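Local structure of TRNA nucleotidyl transferase-related protein (Thermotoga maritima, 3H38) at residues P36-G41 against A137-P142; E220-L225 against D278-V283; R265-V270 against T347-L352. The protein acts, as the C-terminal part of a longer protein, as a class II CCA-adding enzyme that uses CTP and ATP to build the CCA end of tRNA. One frame throughout, in Å; residues are numbered along the deposited sequence.

Contact 1 (P36-G41 against A137-P142); sequences PVYVVG and AIKLNP
Tyr-38 with Lys-139, Val-39 with Ile-138 and Val-40 with Ala-137 are successive antiparallel pairs that join strands 37-40 and 137-139 in the mixed sheet of the poly(A) polymerase-type nucleotidyltransferase head domain. The backbone does the joining. Val-39 and Ile-138 form the hydrogen-bonded pair: Val-39 N donates a hydrogen bond to Ile-138 O and Ile-138 N donates one to Val-39 O, both at 2.9 Å. Beyond the Tyr-38/Lys-139 pair, Leu-140 N donates to Val-37 O at 2.7 Å in a nearly straight bond (171°). At Tyr-38, which faces Lys-139 in a non-hydrogen-bonded pair, CA lies 3.2 Å from Ile-138 O, a CA-H...O contact.

The polar end of Asn-141 comes up against the backbone of Pro-36 and Val-37 where strand 37-40 begins. With an alanine here, this amide would be missing, which would probably open a gap beside Pro-36 and remove a polar neighbour from the backbone N of Val-37.

Side chains also meet on both faces. Val-39 and Ile-138, branched at CB as suits an extended strand, lie side by side, and Phe-23 of helix 17-32 packs on Val-39 and Leu-140. On the other face Lys-139, with CG anti to its backbone N (chi1 -177°) and the chain extended beyond, passes the Tyr-38 ring, CB lying 3.8 Å from Tyr-38 CD2; its NZ forms a salt bridge with Asp-144. Farther along, Val-40 borders Asp-57 and Arg-129, which bind magnesium and ATP, respectively, in ligand-bound forms of the enzyme, and its CG1 rests 3.8 Å from the compact Ala-137 CB.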
ATOM      1  N   PRO A  36       3.897  25.502 -23.976  1.00 34.52           N
ATOM      2  CA  PRO A  36       4.913  25.420 -22.909  1.00 34.82           C
ATOM      3  C   PRO A  36       4.965  24.016 -22.308  1.00 27.19           C
ATOM      4  O   PRO A  36       3.915  23.489 -21.965  1.00 36.86           O
ATOM      5  CB  PRO A  36       4.420  26.432 -21.874  1.00 33.30           C
ATOM      6  CG  PRO A  36       3.571  27.422 -22.705  1.00 28.96           C
ATOM      7  CD  PRO A  36       2.892  26.549 -23.724  1.00 23.97           C
ATOM      8  N   VAL A  37       6.156  23.425 -22.216  1.00 29.62           N
ATOM      9  CA  VAL A  37       6.319  22.069 -21.688  1.00 32.88           C
ATOM     10  C   VAL A  37       7.040  22.035 -20.329  1.00 33.74           C
ATOM     11  O   VAL A  37       8.015  22.754 -20.128  1.00 34.10           O
ATOM     12  CB  VAL A  37       7.098  21.178 -22.662  1.00 29.25           C
ATOM     13  CG1 VAL A  37       6.937  19.731 -22.265  1.00 29.46           C
ATOM     14  CG2 VAL A  37       6.597  21.365 -24.061  1.00 37.64           C
ATOM     15  N   TYR A  38       6.563  21.184 -19.417  1.00 30.34           N
ATOM     16  CA  TYR A  38       7.162  21.023 -18.090  1.00 25.75           C
ATOM     17  C   TYR A  38       7.208  19.571 -17.584  1.00 30.92           C
ATOM     18  O   TYR A  38       6.296  18.766 -17.819  1.00 27.35           O
ATOM     19  CB  TYR A  38       6.363  21.793 -17.041  1.00 29.41           C
ATOM     20  CG  TYR A  38       5.912  23.173 -17.418  1.00 31.62           C
ATOM     21  CD1 TYR A  38       4.787  23.361 -18.183  1.00 24.52           C
ATOM     22  CD2 TYR A  38       6.598  24.297 -16.963  1.00 35.97           C
ATOM     23  CE1 TYR A  38       4.355  24.636 -18.512  1.00 39.26           C
ATOM     24  CE2 TYR A  38       6.183  25.570 -17.296  1.00 32.60           C
ATOM     25  CZ  TYR A  38       5.060  25.737 -18.067  1.00 31.59           C
ATOM     26  OH  TYR A  38       4.634  27.006 -18.379  1.00 29.00           O
ATOM     27  N   VAL A  39       8.253  19.260 -16.829  1.00 29.29           N
ATOM     28  CA  VAL A  39       8.249  18.056 -16.022  1.00 30.50           C
ATOM     29  C   VAL A  39       7.827  18.496 -14.611  1.00 31.56           C
ATOM     30  O   VAL A  39       8.186  19.594 -14.162  1.00 33.32           O
ATOM     31  CB  VAL A  39       9.618  17.338 -16.058  1.00 26.21           C
ATOM     32  CG1 VAL A  39      10.664  18.131 -15.303  1.00 35.11           C
ATOM     33  CG2 VAL A  39       9.492  15.917 -15.518  1.00 29.55           C
ATOM     34  N   VAL A  40       7.009  17.686 -13.939  1.00 25.25           N
ATOM     35  CA  VAL A  40       6.394  18.123 -12.684  1.00 25.96           C
ATOM     36  C   VAL A  40       6.452  17.072 -11.574  1.00 38.54           C
ATOM     37  O   VAL A  40       6.728  15.898 -11.824  1.00 30.32           O
ATOM     38  CB  VAL A  40       4.913  18.467 -12.902  1.00 26.98           C
ATOM     39  CG1 VAL A  40       4.776  19.575 -13.922  1.00 24.83           C
ATOM     40  CG2 VAL A  40       4.152  17.236 -13.370  1.00 35.93           C
ATOM     41  N   GLY A  41       6.190  17.511 -10.345  1.00 44.90           N
ATOM     42  CA  GLY A  41       5.866  16.595  -9.265  1.00 40.83           C
ATOM     43  C   GLY A  41       7.003  15.867  -8.588  1.00 35.93           C
ATOM     44  O   GLY A  41       7.999  16.484  -8.218  1.00 39.42           O
ATOM     45  N   ALA A 137       7.688  22.532 -10.671  1.00 18.54           N
ATOM     46  CA  ALA A 137       7.823  22.194 -12.067  1.00 27.33           C
ATOM     47  C   ALA A 137       9.168  22.687 -12.595  1.00 25.14           C
ATOM     48  O   ALA A 137       9.843  23.547 -11.979  1.00 21.77           O
ATOM     49  CB  ALA A 137       6.626  22.771 -12.869  1.00 10.66           C
ATOM     50  N   ILE A 138       9.584  22.082 -13.694  1.00 25.14           N
ATOM     51  CA  ILE A 138      10.756  22.536 -14.413  1.00 31.09           C
ATOM     52  C   ILE A 138      10.360  22.615 -15.868  1.00 27.03           C
ATOM     53  O   ILE A 138       9.823  21.661 -16.444  1.00 24.86           O
ATOM     54  CB  ILE A 138      11.962  21.584 -14.285  1.00 35.27           C
ATOM     55  CG1 ILE A 138      12.472  21.526 -12.836  1.00 39.40           C
ATOM     56  CG2 ILE A 138      13.095  22.049 -15.236  1.00 18.85           C
ATOM     57  CD1 ILE A 138      13.355  20.310 -12.536  1.00 37.93           C
ATOM     58  N   LYS A 139      10.628  23.762 -16.455  1.00 24.10           N
ATOM     59  CA  LYS A 139      10.188  24.034 -17.802  1.00 28.26           C
ATOM     60  C   LYS A 139      11.168  23.442 -18.787  1.00 24.82           C
ATOM     61  O   LYS A 139      12.374  23.625 -18.642  1.00 27.72           O
ATOM     62  CB  LYS A 139      10.062  25.543 -18.000  1.00 21.57           C
ATOM     63  CG  LYS A 139       9.545  25.934 -19.350  1.00 20.70           C
ATOM     64  CD  LYS A 139       9.107  27.381 -19.324  1.00 21.92           C
ATOM     65  CE  LYS A 139       8.323  27.730 -20.610  1.00 26.16           C
ATOM     66  NZ  LYS A 139       8.277  29.194 -20.753  1.00 27.69           N
ATOM     67  N   LEU A 140      10.647  22.765 -19.807  1.00 29.80           N
ATOM     68  CA  LEU A 140      11.490  22.143 -20.832  1.00 27.25           C
ATOM     69  C   LEU A 140      11.715  22.910 -22.147  1.00 29.66           C
ATOM     70  O   LEU A 140      12.565  22.512 -22.931  1.00 28.91           O
ATOM     71  CB  LEU A 140      10.990  20.729 -21.132  1.00 24.99           C
ATOM     72  CG  LEU A 140      10.906  19.891 -19.846  1.00 29.30           C
ATOM     73  CD1 LEU A 140      10.661  18.418 -20.148  1.00 23.88           C
ATOM     74  CD2 LEU A 140      12.196  20.062 -19.021  1.00 31.06           C
ATOM     75  N   ASN A 141      10.963  23.981 -22.398  1.00 30.40           N
ATOM     76  CA  ASN A 141      11.112  24.712 -23.652  1.00 32.24           C
ATOM     77  C   ASN A 141      12.509  25.325 -23.677  1.00 39.88           C
ATOM     78  O   ASN A 141      13.005  25.758 -22.621  1.00 31.52           O
ATOM     79  CB  ASN A 141      10.048  25.800 -23.802  1.00 28.84           C
ATOM     80  CG  ASN A 141       8.617  25.249 -23.769  1.00 36.38           C
ATOM     81  OD1 ASN A 141       8.013  24.941 -24.819  1.00 34.83           O
ATOM     82  ND2 ASN A 141       8.063  25.137 -22.565  1.00 34.50           N
ATOM     83  N   PRO A 142      13.158  25.326 -24.868  1.00 35.33           N
ATOM     84  CA  PRO A 142      14.581  25.655 -25.056  1.00 28.96           C
ATOM     85  C   PRO A 142      15.070  26.908 -24.321  1.00 32.38           C
ATOM     86  O   PRO A 142      16.019  26.800 -23.540  1.00 32.63           O
ATOM     87  CB  PRO A 142      14.693  25.812 -26.569  1.00 35.50           C
ATOM     88  CG  PRO A 142      13.723  24.771 -27.093  1.00 34.82           C
ATOM     89  CD  PRO A 142      12.561  24.780 -26.107  1.00 32.48           C
TER

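Contact 2 (E220-L225 against D278-V283)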
ATOM      1  N   GLU A 220      -5.442   5.128  -0.420  1.00 28.47           N
ATOM      2  CA  GLU A 220      -4.355   5.848   0.234  1.00 35.66           C
ATOM      3  C   GLU A 220      -3.821   4.989   1.389  1.00 35.86           C
ATOM      4  O   GLU A 220      -2.651   5.073   1.776  1.00 31.73           O
ATOM      5  CB  GLU A 220      -4.811   7.226   0.720  1.00 40.26           C
ATOM      6  CG  GLU A 220      -5.042   8.253  -0.410  1.00 55.47           C
ATOM      7  CD  GLU A 220      -3.826   8.466  -1.328  1.00 57.85           C
ATOM      8  OE1 GLU A 220      -2.690   8.474  -0.826  1.00 53.69           O
ATOM      9  OE2 GLU A 220      -4.007   8.627  -2.557  1.00 57.59           O
ATOM     10  N   LEU A 221      -4.689   4.137   1.918  1.00 38.26           N
ATOM     11  CA  LEU A 221      -4.286   3.211   2.960  1.00 36.37           C
ATOM     12  C   LEU A 221      -3.349   2.145   2.431  1.00 36.83           C
ATOM     13  O   LEU A 221      -2.311   1.900   3.030  1.00 37.18           O
ATOM     14  CB  LEU A 221      -5.502   2.570   3.620  1.00 38.61           C
ATOM     15  CG  LEU A 221      -5.748   2.847   5.109  1.00 47.79           C
ATOM     16  CD1 LEU A 221      -4.894   3.976   5.658  1.00 43.78           C
ATOM     17  CD2 LEU A 221      -7.237   3.109   5.375  1.00 50.30           C
ATOM     18  N   GLU A 222      -3.703   1.498   1.323  1.00 34.11           N
ATOM     19  CA  GLU A 222      -2.812   0.471   0.789  1.00 33.63           C
ATOM     20  C   GLU A 222      -1.459   1.112   0.506  1.00 35.50           C
ATOM     21  O   GLU A 222      -0.396   0.528   0.736  1.00 47.79           O
ATOM     22  CB  GLU A 222      -3.409  -0.188  -0.459  1.00 34.96           C
ATOM     23  CG  GLU A 222      -4.549  -1.153  -0.149  1.00 39.83           C
ATOM     24  CD  GLU A 222      -5.678  -1.121  -1.168  1.00 51.70           C
ATOM     25  OE1 GLU A 222      -5.833  -0.096  -1.882  1.00 61.17           O
ATOM     26  OE2 GLU A 222      -6.431  -2.123  -1.241  1.00 50.41           O
ATOM     27  N   LYS A 223      -1.489   2.325   0.015  1.00 28.45           N
ATOM     28  CA  LYS A 223      -0.293   3.036  -0.340  1.00 40.67           C
ATOM     29  C   LYS A 223       0.595   3.303   0.845  1.00 34.79           C
ATOM     30  O   LYS A 223       1.763   3.052   0.791  1.00 39.81           O
ATOM     31  CB  LYS A 223      -0.674   4.348  -0.980  1.00 49.77           C
ATOM     32  CG  LYS A 223      -0.152   4.600  -2.323  1.00 63.74           C
ATOM     33  CD  LYS A 223      -1.161   5.457  -2.976  1.00 76.55           C
ATOM     34  CE  LYS A 223      -0.759   5.939  -4.312  1.00 83.92           C
ATOM     35  NZ  LYS A 223      -1.699   7.015  -4.721  1.00 84.57           N
ATOM     36  N   ILE A 224       0.025   3.765   1.932  1.00 25.51           N
ATOM     37  CA  ILE A 224       0.748   3.769   3.208  1.00 32.81           C
ATOM     38  C   ILE A 224       1.371   2.396   3.530  1.00 39.87           C
ATOM     39  O   ILE A 224       2.538   2.308   3.916  1.00 32.43           O
ATOM     40  CB  ILE A 224      -0.146   4.162   4.384  1.00 41.31           C
ATOM     41  CG1 ILE A 224      -0.159   5.680   4.547  1.00 43.23           C
ATOM     42  CG2 ILE A 224       0.376   3.522   5.667  1.00 44.56           C
ATOM     43  CD1 ILE A 224      -1.267   6.161   5.444  1.00 28.22           C
ATOM     44  N   LEU A 225       0.601   1.325   3.349  1.00 37.32           N
ATOM     45  CA  LEU A 225       1.086  -0.000   3.729  1.00 43.73           C
ATOM     46  C   LEU A 225       2.292  -0.419   2.915  1.00 43.95           C
ATOM     47  O   LEU A 225       3.147  -1.144   3.405  1.00 56.25           O
ATOM     48  CB  LEU A 225      -0.033  -1.045   3.638  1.00 49.08           C
ATOM     49  CG  LEU A 225      -1.154  -0.618   4.591  1.00 48.61           C
ATOM     50  CD1 LEU A 225      -2.251  -1.662   4.795  1.00 43.43           C
ATOM     51  CD2 LEU A 225      -0.532  -0.197   5.913  1.00 29.71           C
ATOM     52  N   ASP A 278      -1.325  -9.759   1.440  1.00 52.64           N
ATOM     53  CA  ASP A 278      -2.026  -8.487   1.324  1.00 51.39           C
ATOM     54  C   ASP A 278      -1.973  -7.748   2.661  1.00 48.06           C
ATOM     55  O   ASP A 278      -2.660  -8.111   3.622  1.00 50.93           O
ATOM     56  CB  ASP A 278      -3.472  -8.676   0.863  1.00 55.35           C
ATOM     57  CG  ASP A 278      -4.206  -7.351   0.681  1.00 62.70           C
ATOM     58  OD1 ASP A 278      -5.217  -7.322  -0.050  1.00 62.44           O
ATOM     59  OD2 ASP A 278      -3.778  -6.337   1.276  1.00 66.76           O
ATOM     60  N   ARG A 279      -1.153  -6.706   2.711  1.00 42.78           N
ATOM     61  CA  ARG A 279      -0.919  -5.986   3.952  1.00 48.21           C
ATOM     62  C   ARG A 279      -2.139  -5.243   4.452  1.00 48.26           C
ATOM     63  O   ARG A 279      -2.313  -5.093   5.670  1.00 45.68           O
ATOM     64  CB  ARG A 279       0.256  -5.035   3.803  1.00 48.30           C
ATOM     65  CG  ARG A 279       1.470  -5.755   3.309  1.00 54.32           C
ATOM     66  CD  ARG A 279       2.730  -5.039   3.663  1.00 56.64           C
ATOM     67  NE  ARG A 279       3.849  -5.703   3.014  1.00 69.33           N
ATOM     68  CZ  ARG A 279       5.078  -5.211   2.967  1.00 78.91           C
ATOM     69  NH1 ARG A 279       6.031  -5.889   2.336  1.00 80.51           N
ATOM     70  NH2 ARG A 279       5.348  -4.041   3.545  1.00 79.40           N
ATOM     71  N   PHE A 280      -2.976  -4.782   3.519  1.00 33.82           N
ATOM     72  CA  PHE A 280      -4.206  -4.097   3.882  1.00 32.01           C
ATOM     73  C   PHE A 280      -5.087  -5.012   4.769  1.00 35.54           C
ATOM     74  O   PHE A 280      -5.579  -4.597   5.814  1.00 33.73           O
ATOM     75  CB  PHE A 280      -4.956  -3.622   2.623  1.00 30.12           C
ATOM     76  CG  PHE A 280      -6.280  -2.954   2.914  1.00 28.15           C
ATOM     77  CD1 PHE A 280      -6.337  -1.791   3.672  1.00 31.51           C
ATOM     78  CD2 PHE A 280      -7.462  -3.483   2.420  1.00 24.67           C
ATOM     79  CE1 PHE A 280      -7.558  -1.176   3.952  1.00 30.57           C
ATOM     80  CE2 PHE A 280      -8.686  -2.874   2.690  1.00 32.92           C
ATOM     81  CZ  PHE A 280      -8.728  -1.714   3.473  1.00 28.17           C
ATOM     82  N   TYR A 281      -5.273  -6.252   4.339  1.00 35.35           N
ATOM     83  CA  TYR A 281      -6.068  -7.213   5.084  1.00 36.74           C
ATOM     84  C   TYR A 281      -5.366  -7.729   6.344  1.00 36.98           C
ATOM     85  O   TYR A 281      -6.014  -7.957   7.369  1.00 29.41           O
ATOM     86  CB  TYR A 281      -6.421  -8.387   4.194  1.00 36.41           C
ATOM     87  CG  TYR A 281      -7.611  -8.115   3.351  1.00 34.46           C
ATOM     88  CD1 TYR A 281      -8.752  -8.873   3.495  1.00 34.66           C
ATOM     89  CD2 TYR A 281      -7.620  -7.068   2.436  1.00 48.12           C
ATOM     90  CE1 TYR A 281      -9.859  -8.625   2.751  1.00 44.81           C
ATOM     91  CE2 TYR A 281      -8.745  -6.806   1.674  1.00 44.00           C
ATOM     92  CZ  TYR A 281      -9.852  -7.600   1.845  1.00 40.42           C
ATOM     93  OH  TYR A 281     -10.981  -7.404   1.129  1.00 43.32           O
ATOM     94  N   ALA A 282      -4.056  -7.926   6.256  1.00 28.95           N
ATOM     95  CA  ALA A 282      -3.298  -8.324   7.427  1.00 33.89           C
ATOM     96  C   ALA A 282      -3.578  -7.316   8.533  1.00 36.73           C
ATOM     97  O   ALA A 282      -3.923  -7.694   9.659  1.00 35.02           O
ATOM     98  CB  ALA A 282      -1.824  -8.359   7.114  1.00 35.42           C
ATOM     99  N   VAL A 283      -3.450  -6.031   8.206  1.00 29.96           N
ATOM    100  CA  VAL A 283      -3.681  -4.973   9.196  1.00 33.03           C
ATOM    101  C   VAL A 283      -5.131  -4.921   9.665  1.00 31.32           C
ATOM    102  O   VAL A 283      -5.409  -4.537  10.797  1.00 32.95           O
ATOM    103  CB  VAL A 283      -3.273  -3.574   8.669  1.00 33.69           C
ATOM    104  CG1 VAL A 283      -3.394  -2.536   9.769  1.00 34.21           C
ATOM    105  CG2 VAL A 283      -1.855  -3.600   8.189  1.00 27.16           C
TER
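Leu-225 drives its CD1 branch into the first turn of helix 279-287, where it meets Phe-280 CA at 3.3 Å, a tight fit. The leucine reaches across from helix 214-225, and the same methyl lies 3.5 Å from Arg-279 O and 3.9 Å from Val-283 CG2. It sits at the edge of the Phe-280 ring, near the ring plane, not over a face. A branched, flexible leucine suits this place, since one methyl can lodge among backbone and side-chain atoms together. Closer to the backbone, Leu-225 CB lies alongside the aliphatic start of Arg-279, 4.0 Å from Arg-279 CB.

Phe-280 answers in the other direction. Its CG stands anti to the backbone N (chi1 177°), which swings the ring back toward helix 214-225, where CE1 approaches Leu-221 CB at 4.3 Å. Glu-222 crosses it at a slant: Glu-222 CG touches Phe-280 CB at 3.7 Å, and the carboxylate plane is turned 66° from the ring. Glutamate fits here because its CG packs against the phenylalanine while its OE2 goes on to a salt bridge with Arg-218. No hydrogen bond joins the segments. Asp-278 caps its own helix instead, OD2 accepting weak bonds from Phe-280 N and Tyr-281 N.

The local axes of 220-225 and 279-283 lie almost at a right angle (95°) in the helical part of the enzyme. Leu-221 also packs on Leu-179 of helix 177-187, and Glu-220 forms salt bridges with the nucleotide-binding Arg-180 and Arg-183. Beyond 278-283, Val-283 rests on Met-260 and Phe-264 of helix 254-274.

Contact 3 (R265-V270 against T347-L352)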
ATOM      1  N   ARG A 265       6.695  -7.117  12.066  1.00 39.79           N
ATOM      2  CA  ARG A 265       7.910  -7.910  12.256  1.00 43.09           C
ATOM      3  C   ARG A 265       7.819  -9.251  11.546  1.00 49.32           C
ATOM      4  O   ARG A 265       8.777  -9.703  10.905  1.00 62.52           O
ATOM      5  CB  ARG A 265       8.211  -8.161  13.754  1.00 35.88           C
ATOM      6  CG  ARG A 265       9.477  -9.036  13.976  1.00 41.01           C
ATOM      7  CD  ARG A 265       9.516  -9.823  15.336  1.00 44.50           C
ATOM      8  NE  ARG A 265       9.013  -8.993  16.421  1.00 46.97           N
ATOM      9  CZ  ARG A 265       8.002  -9.293  17.232  1.00 47.03           C
ATOM     10  NH1 ARG A 265       7.634  -8.401  18.142  1.00 49.59           N
ATOM     11  NH2 ARG A 265       7.381 -10.466  17.170  1.00 47.24           N
ATOM     12  N   ASN A 266       6.662  -9.885  11.663  1.00 43.21           N
ATOM     13  CA  ASN A 266       6.516 -11.265  11.253  1.00 47.84           C
ATOM     14  C   ASN A 266       6.014 -11.412   9.836  1.00 50.79           C
ATOM     15  O   ASN A 266       6.048 -12.497   9.256  1.00 55.76           O
ATOM     16  CB  ASN A 266       5.609 -11.999  12.236  1.00 52.72           C
ATOM     17  CG  ASN A 266       6.307 -12.293  13.548  1.00 61.41           C
ATOM     18  OD1 ASN A 266       7.424 -12.797  13.551  1.00 67.38           O
ATOM     19  ND2 ASN A 266       5.660 -11.969  14.668  1.00 59.30           N
ATOM     20  N   ILE A 267       5.558 -10.310   9.269  1.00 53.51           N
ATOM     21  CA  ILE A 267       4.952 -10.359   7.950  1.00 55.33           C
ATOM     22  C   ILE A 267       5.897 -10.866   6.840  1.00 66.34           C
ATOM     23  O   ILE A 267       5.481 -11.634   5.969  1.00 65.19           O
ATOM     24  CB  ILE A 267       4.274  -9.016   7.612  1.00 49.60           C
ATOM     25  CG1 ILE A 267       2.833  -9.031   8.161  1.00 47.72           C
ATOM     26  CG2 ILE A 267       4.303  -8.741   6.098  1.00 39.48           C
ATOM     27  CD1 ILE A 267       2.064  -7.752   7.952  1.00 41.94           C
ATOM     28  N   PRO A 268       7.179 -10.470   6.885  1.00 68.80           N
ATOM     29  CA  PRO A 268       8.051 -10.877   5.783  1.00 68.78           C
ATOM     30  C   PRO A 268       8.430 -12.351   5.905  1.00 63.37           C
ATOM     31  O   PRO A 268       8.592 -13.021   4.883  1.00 63.49           O
ATOM     32  CB  PRO A 268       9.285  -9.981   5.959  1.00 71.84           C
ATOM     33  CG  PRO A 268       8.940  -9.004   7.073  1.00 70.07           C
ATOM     34  CD  PRO A 268       7.906  -9.680   7.891  1.00 70.17           C
ATOM     35  N   TRP A 269       8.566 -12.838   7.137  1.00 56.87           N
ATOM     36  CA  TRP A 269       8.790 -14.265   7.387  1.00 55.46           C
ATOM     37  C   TRP A 269       7.625 -15.084   6.840  1.00 58.10           C
ATOM     38  O   TRP A 269       7.726 -16.294   6.718  1.00 58.03           O
ATOM     39  CB  TRP A 269       8.930 -14.531   8.888  1.00 51.13           C
ATOM     40  CG  TRP A 269       9.289 -15.956   9.268  1.00 63.72           C
ATOM     41  CD1 TRP A 269      10.516 -16.404   9.658  1.00 77.22           C
ATOM     42  CD2 TRP A 269       8.416 -17.096   9.320  1.00 57.28           C
ATOM     43  NE1 TRP A 269      10.468 -17.747   9.936  1.00 71.67           N
ATOM     44  CE2 TRP A 269       9.191 -18.198   9.738  1.00 61.90           C
ATOM     45  CE3 TRP A 269       7.061 -17.296   9.048  1.00 46.17           C
ATOM     46  CZ2 TRP A 269       8.660 -19.475   9.895  1.00 61.58           C
ATOM     47  CZ3 TRP A 269       6.534 -18.564   9.201  1.00 53.46           C
ATOM     48  CH2 TRP A 269       7.333 -19.640   9.623  1.00 60.93           C
ATOM     49  N   VAL A 270       6.517 -14.422   6.519  1.00 56.36           N
ATOM     50  CA  VAL A 270       5.343 -15.122   6.011  1.00 60.00           C
ATOM     51  C   VAL A 270       5.286 -15.045   4.498  1.00 67.09           C
ATOM     52  O   VAL A 270       4.890 -16.006   3.837  1.00 70.85           O
ATOM     53  CB  VAL A 270       4.029 -14.549   6.568  1.00 52.46           C
ATOM     54  CG1 VAL A 270       2.840 -15.181   5.859  1.00 44.40           C
ATOM     55  CG2 VAL A 270       3.938 -14.771   8.061  1.00 53.82           C
ATOM     56  N   THR A 347      -4.411 -14.584   7.973  1.00 42.71           N
ATOM     57  CA  THR A 347      -4.772 -15.174   9.248  1.00 46.23           C
ATOM     58  C   THR A 347      -3.508 -15.607   9.986  1.00 41.88           C
ATOM     59  O   THR A 347      -3.427 -15.534  11.212  1.00 30.29           O
ATOM     60  CB  THR A 347      -5.685 -16.403   9.064  1.00 48.47           C
ATOM     61  OG1 THR A 347      -6.986 -15.979   8.648  1.00 48.89           O
ATOM     62  CG2 THR A 347      -5.808 -17.187  10.384  1.00 46.10           C
ATOM     63  N   ILE A 348      -2.522 -16.057   9.227  1.00 42.37           N
ATOM     64  CA  ILE A 348      -1.286 -16.528   9.834  1.00 51.12           C
ATOM     65  C   ILE A 348      -0.619 -15.360  10.522  1.00 45.99           C
ATOM     66  O   ILE A 348      -0.346 -15.413  11.724  1.00 42.44           O
ATOM     67  CB  ILE A 348      -0.334 -17.136   8.790  1.00 54.12           C
ATOM     68  CG1 ILE A 348      -0.770 -18.564   8.439  1.00 50.81           C
ATOM     69  CG2 ILE A 348       1.090 -17.117   9.291  1.00 50.64           C
ATOM     70  CD1 ILE A 348       0.153 -19.256   7.476  1.00 52.19           C
ATOM     71  N   CYS A 349      -0.380 -14.299   9.751  1.00 42.56           N
ATOM     72  CA  CYS A 349       0.172 -13.050  10.279  1.00 42.45           C
ATOM     73  C   CYS A 349      -0.562 -12.654  11.550  1.00 48.79           C
ATOM     74  O   CYS A 349       0.048 -12.297  12.562  1.00 51.88           O
ATOM     75  CB  CYS A 349      -0.016 -11.934   9.253  1.00 47.87           C
ATOM     76  SG  CYS A 349       0.685 -12.269   7.629  1.00 54.94           S
ATOM     77  N   HIS A 350      -1.890 -12.726  11.469  1.00 38.97           N
ATOM     78  CA  HIS A 350      -2.777 -12.378  12.563  1.00 34.17           C
ATOM     79  C   HIS A 350      -2.440 -13.242  13.785  1.00 38.66           C
ATOM     80  O   HIS A 350      -2.376 -12.749  14.899  1.00 44.79           O
ATOM     81  CB  HIS A 350      -4.230 -12.574  12.101  1.00 32.40           C
ATOM     82  CG  HIS A 350      -5.262 -12.060  13.050  1.00 34.85           C
ATOM     83  ND1 HIS A 350      -4.956 -11.287  14.156  1.00 39.40           N
ATOM     84  CD2 HIS A 350      -6.618 -12.169  13.038  1.00 34.30           C
ATOM     85  CE1 HIS A 350      -6.066 -10.971  14.793  1.00 36.14           C
ATOM     86  NE2 HIS A 350      -7.091 -11.500  14.141  1.00 38.45           N
ATOM     87  N   PHE A 351      -2.202 -14.530  13.580  1.00 36.45           N
ATOM     88  CA  PHE A 351      -1.713 -15.346  14.688  1.00 45.86           C
ATOM     89  C   PHE A 351      -0.356 -14.834  15.168  1.00 42.04           C
ATOM     90  O   PHE A 351      -0.118 -14.696  16.375  1.00 42.33           O
ATOM     91  CB  PHE A 351      -1.644 -16.824  14.312  1.00 45.90           C
ATOM     92  CG  PHE A 351      -2.941 -17.562  14.515  1.00 47.19           C
ATOM     93  CD1 PHE A 351      -3.539 -18.250  13.468  1.00 43.23           C
ATOM     94  CD2 PHE A 351      -3.569 -17.560  15.756  1.00 44.27           C
ATOM     95  CE1 PHE A 351      -4.740 -18.936  13.658  1.00 47.21           C
ATOM     96  CE2 PHE A 351      -4.769 -18.245  15.955  1.00 45.19           C
ATOM     97  CZ  PHE A 351      -5.356 -18.930  14.902  1.00 48.02           C
ATOM     98  N   LEU A 352       0.520 -14.505  14.229  1.00 35.51           N
ATOM     99  CA  LEU A 352       1.828 -14.004  14.628  1.00 47.03           C
ATOM    100  C   LEU A 352       1.764 -12.646  15.329  1.00 46.86           C
ATOM    101  O   LEU A 352       2.692 -12.279  16.061  1.00 48.66           O
ATOM    102  CB  LEU A 352       2.789 -13.968  13.443  1.00 51.18           C
ATOM    103  CG  LEU A 352       3.263 -15.346  12.969  1.00 52.02           C
ATOM    104  CD1 LEU A 352       3.666 -15.293  11.506  1.00 48.88           C
ATOM    105  CD2 LEU A 352       4.404 -15.852  13.835  1.00 53.40           C
TER
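Leu-352 packs on Asn-266 and Val-270 where two helices of the all-helical C-terminal region, 254-274 and 345-352, run roughly antiparallel, their local axes 9.1 Å apart at 141°. Starting at CB, Leu-352 lies 3.6 Å from Asn-266 CB, so the two side chains touch from their very roots and cross obliquely. Leu-352 CG stays near the same asparagine carbon. There the chain forks. Leu-352 CD2 turns to the amide end and approaches Asn-266 CG at 4.0 Å. The leucine and Val-270 slide past each other in opposite directions, and Leu-352 CD1, carried outward by chi2 of 155°, meets Val-270 CG2 at 3.5 Å. Phe-363 of helix 357-371 packs against the leucine as well. A leucine suits this place because its two methyls can serve two different neighbours.

Asn-266 combines this packing with a polar role. Its ND2 gives a weak hydrogen bond to Leu-352 O, 3.3 Å away and well bent at 125°; this carbonyl lies at the end of its helix. A second weak bond runs from ND2 to Glu-360, so ND2 has two weakly held acceptors. Just beyond, helix 254-274 is kinked around Pro-268, whose ring nitrogen has no hydrogen to offer the turn before.

On the far side of the kink, Val-270 spreads its two methyls over the other helix. CG2 also lies against Ile-348 CG2, while CG1 turns toward Cys-349, whose compact side chain fits between Ile-267 and Val-270. The sulfur touches both of these aliphatic side chains: Cys-349 SG lies 3.9 Å from Ile-267 CG1 and 4.0 Å from Val-270 CG1.

How the contacts relate
From the N terminus, contact 1 comes first: it closes a loop of 95 intervening residues and sets strand 137-139 beside strand 37-40 in the head domain. The chain then enters its helical part, where the other two contacts cross, their segments alternating as 220-225, 265-270, 278-283 and 347-352. Contact 2 spans 52 intervening residues and contact 3 spans 76. They touch directly, Ala-282 CB lying 4.0 Å from Ile-267 CD1, so the helices are linked in succession: 214-225 to 279-287, 279-287 to 254-274, and 254-274 to 345-352. Contact 1 is separate, its centre about 34 Å from that of contact 2 and about 45 Å from that of contact 3.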